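Flavohemoglobin (Malassezia yamatoensis, PDB 6O0A) binds heme and FAD in one chain and probably detoxifies nitric oxide, as other flavohemoglobins do, supporting NO resistance in this skin commensal yeast. Local coordinates at residues A172-K178 with M189-D195. Residues are numbered along the deposited sequence; the frame is centred on the assembly and turned at random.
Sequences AKFKLVK and MVFEPAD
Leu176 and Phe191 face each other as a non-hydrogen-bonded pair in the antiparallel hairpin of strands 171-181 and 186-193, part of the FAD-binding domain's antiparallel sheet. Leu176 CB packs against Phe191 CE2. CG anti to the backbone N (chi1 177°) and chi2 near 60° carry CD1 over one face of the Phe191 ring, 4.0 Å from its centroid, in a CH-pi contact. CD1 also touches Val190 O, and both methyls meet Met189 CE, CD2 at 3.7 Å, the two side chains crossing at about a right angle. Ile236 and Ile261, from the flanking strands, pack on Phe191, and the Met189 side chain is about 9 Å from the bound FAD. Beyond this pair the register slips by one residue: Val177 N and Lys178 N both donate to Val190 O, at 2.9 and 3.3 Å, a classic beta bulge. Val177 CG2 lies against Val190 O and Val190 CG1, while the Glu192 side chain, whose OE2 is hydrogen-bonded to Gln233 NE2, crosses the Val177 methyls at about a right angle. At the other end Phe174 lies alongside Pro193, CE2 against CD at 3.7 Å; Pro193 CA makes a CH-pi contact over one face of the Phe174 ring. Between these two non-hydrogen-bonded pairs, Lys175 N donates to Glu192 O at 2.7 Å and Glu192 N returns a bond to Lys175 O. Past Pro193 the pairing is continued by Ala194 N, which donates to Lys173 O, and by the Asp195 side chain: OD2 receives Lys173 N at 3.0 Å from above the carboxylate plane. A water donates to both Lys173 O and Asp195 OD1, and OD1 also accepts from Thr197 N. Backbone bonds and apolar packing thus hold most of the hairpin, and past the end of the second strand one more backbone bond, the Asp195 carboxylate and a bridging water extend the grip on Lys173.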
loop_
_atom_site.group_PDB
_atom_site.type_symbol
_atom_site.label_atom_id
_atom_site.label_comp_id
_atom_site.label_asym_id
_atom_site.label_seq_id
_atom_site.Cartn_x
_atom_site.Cartn_y
_atom_site.Cartn_z
ATOM N N ALA A 172 -15.391 11.087 2.809
ATOM C CA ALA A 172 -16.469 11.650 3.612
ATOM C C ALA A 172 -15.891 12.194 4.910
ATOM O O ALA A 172 -14.802 11.809 5.334
ATOM C CB ALA A 172 -17.564 10.612 3.904
ATOM N N LYS A 173 -16.647 13.085 5.554
ATOM C CA LYS A 173 -16.142 13.792 6.728
ATOM C C LYS A 173 -16.251 12.923 7.975
ATOM O O LYS A 173 -17.299 12.316 8.225
ATOM C CB LYS A 173 -16.916 15.096 6.931
ATOM C CG LYS A 173 -16.164 16.144 7.740
ATOM C CD LYS A 173 -14.948 16.685 6.990
ATOM C CE LYS A 173 -15.327 17.746 5.971
ATOM N NZ LYS A 173 -14.116 18.368 5.359
ATOM N N PHE A 174 -15.165 12.863 8.746
ATOM C CA PHE A 174 -15.122 12.156 10.017
ATOM C C PHE A 174 -14.654 13.092 11.122
ATOM O O PHE A 174 -13.922 14.056 10.873
ATOM C CB PHE A 174 -14.184 10.932 9.960
ATOM C CG PHE A 174 -14.807 9.723 9.319
ATOM C CD1 PHE A 174 -15.057 9.697 7.954
ATOM C CD2 PHE A 174 -15.144 8.613 10.080
ATOM C CE1 PHE A 174 -15.639 8.587 7.352
ATOM C CE2 PHE A 174 -15.731 7.491 9.488
ATOM C CZ PHE A 174 -15.972 7.479 8.117
ATOM N N LYS A 175 -15.069 12.787 12.344
ATOM C CA LYS A 175 -14.658 13.529 13.523
ATOM C C LYS A 175 -13.722 12.668 14.368
ATOM O O LYS A 175 -13.955 11.466 14.554
ATOM C CB LYS A 175 -15.886 13.960 14.337
ATOM C CG LYS A 175 -15.579 14.604 15.686
ATOM C CD LYS A 175 -16.729 14.371 16.662
ATOM C CE LYS A 175 -17.394 15.663 17.077
ATOM N NZ LYS A 175 -18.428 15.429 18.133
ATOM N N LEU A 176 -12.661 13.282 14.873
ATOM C CA LEU A 176 -11.743 12.588 15.771
ATOM C C LEU A 176 -12.383 12.516 17.156
ATOM O O LEU A 176 -12.613 13.548 17.796
ATOM C CB LEU A 176 -10.394 13.310 15.792
ATOM C CG LEU A 176 -9.363 12.715 16.758
ATOM C CD1 LEU A 176 -9.034 11.237 16.408
ATOM C CD2 LEU A 176 -8.079 13.552 16.773
ATOM N N VAL A 177 -12.699 11.306 17.623
ATOM C CA VAL A 177 -13.383 11.146 18.904
ATOM C C VAL A 177 -12.473 10.631 20.012
ATOM O O VAL A 177 -12.814 10.805 21.194
ATOM C CB VAL A 177 -14.633 10.242 18.781
ATOM C CG1 VAL A 177 -15.634 10.837 17.777
ATOM C CG2 VAL A 177 -14.246 8.811 18.393
ATOM N N LYS A 178 -11.343 10.007 19.682
ATOM C CA LYS A 178 -10.424 9.525 20.707
ATOM C C LYS A 178 -9.002 9.553 20.164
ATOM O O LYS A 178 -8.749 9.142 19.029
ATOM C CB LYS A 178 -10.781 8.112 21.178
ATOM C CG LYS A 178 -10.031 7.682 22.428
ATOM C CD LYS A 178 -10.467 6.295 22.892
ATOM C CE LYS A 178 -9.856 5.956 24.246
ATOM N NZ LYS A 178 -10.251 4.596 24.687
ATOM N N MET A 189 -5.707 6.648 16.978
ATOM C CA MET A 189 -6.764 7.624 16.705
ATOM C C MET A 189 -8.045 6.917 16.285
ATOM O O MET A 189 -8.011 6.035 15.423
ATOM C CB MET A 189 -6.307 8.585 15.604
ATOM C CG MET A 189 -4.974 9.238 15.967
ATOM S SD MET A 189 -4.387 10.359 14.668
ATOM C CE MET A 189 -5.576 11.683 14.829
ATOM N N VAL A 190 -9.173 7.312 16.873
ATOM C CA VAL A 190 -10.478 6.750 16.525
ATOM C C VAL A 190 -11.356 7.854 15.949
ATOM O O VAL A 190 -11.547 8.892 16.592
ATOM C CB VAL A 190 -11.170 6.109 17.738
ATOM C CG1 VAL A 190 -12.546 5.552 17.324
ATOM C CG2 VAL A 190 -10.284 5.002 18.361
ATOM N N PHE A 191 -11.918 7.607 14.757
ATOM C CA PHE A 191 -12.776 8.550 14.049
ATOM C C PHE A 191 -14.191 7.995 13.895
ATOM O O PHE A 191 -14.388 6.783 13.749
ATOM C CB PHE A 191 -12.230 8.861 12.642
ATOM C CG PHE A 191 -10.900 9.575 12.625
ATOM C CD1 PHE A 191 -9.709 8.863 12.683
ATOM C CD2 PHE A 191 -10.846 10.950 12.517
ATOM C CE1 PHE A 191 -8.484 9.521 12.647
ATOM C CE2 PHE A 191 -9.629 11.616 12.478
ATOM C CZ PHE A 191 -8.448 10.902 12.555
ATOM N N GLU A 192 -15.181 8.881 13.887
ATOM C CA GLU A 192 -16.555 8.503 13.589
ATOM C C GLU A 192 -17.125 9.444 12.544
ATOM O O GLU A 192 -16.650 10.576 12.396
ATOM C CB GLU A 192 -17.427 8.526 14.856
ATOM C CG GLU A 192 -17.084 7.363 15.784
ATOM C CD GLU A 192 -17.865 7.393 17.082
ATOM O OE1 GLU A 192 -18.743 8.265 17.225
ATOM O OE2 GLU A 192 -17.591 6.544 17.953
ATOM N N PRO A 193 -18.123 9.001 11.779
ATOM C CA PRO A 193 -18.664 9.873 10.723
ATOM C C PRO A 193 -19.178 11.186 11.288
ATOM O O PRO A 193 -19.804 11.230 12.353
ATOM C CB PRO A 193 -19.803 9.047 10.115
ATOM C CG PRO A 193 -19.427 7.650 10.378
ATOM C CD PRO A 193 -18.697 7.648 11.716
ATOM N N ALA A 194 -18.911 12.258 10.546
ATOM C CA ALA A 194 -19.420 13.588 10.839
ATOM C C ALA A 194 -20.375 14.062 9.758
ATOM O O ALA A 194 -20.752 15.238 9.744
ATOM C CB ALA A 194 -18.267 14.586 11.002
ATOM N N ASP A 195 -20.731 13.192 8.818
ATOM C CA ASP A 195 -21.846 13.456 7.931
ATOM C C ASP A 195 -22.645 12.158 7.832
ATOM O O ASP A 195 -22.406 11.211 8.586
ATOM C CB ASP A 195 -21.364 14.060 6.597
ATOM C CG ASP A 195 -20.457 13.146 5.795
ATOM O OD1 ASP A 195 -20.656 11.914 5.830
ATOM O OD2 ASP A 195 -19.545 13.674 5.103
HETATM O O HOH W 1 -18.870 10.275 7.184
#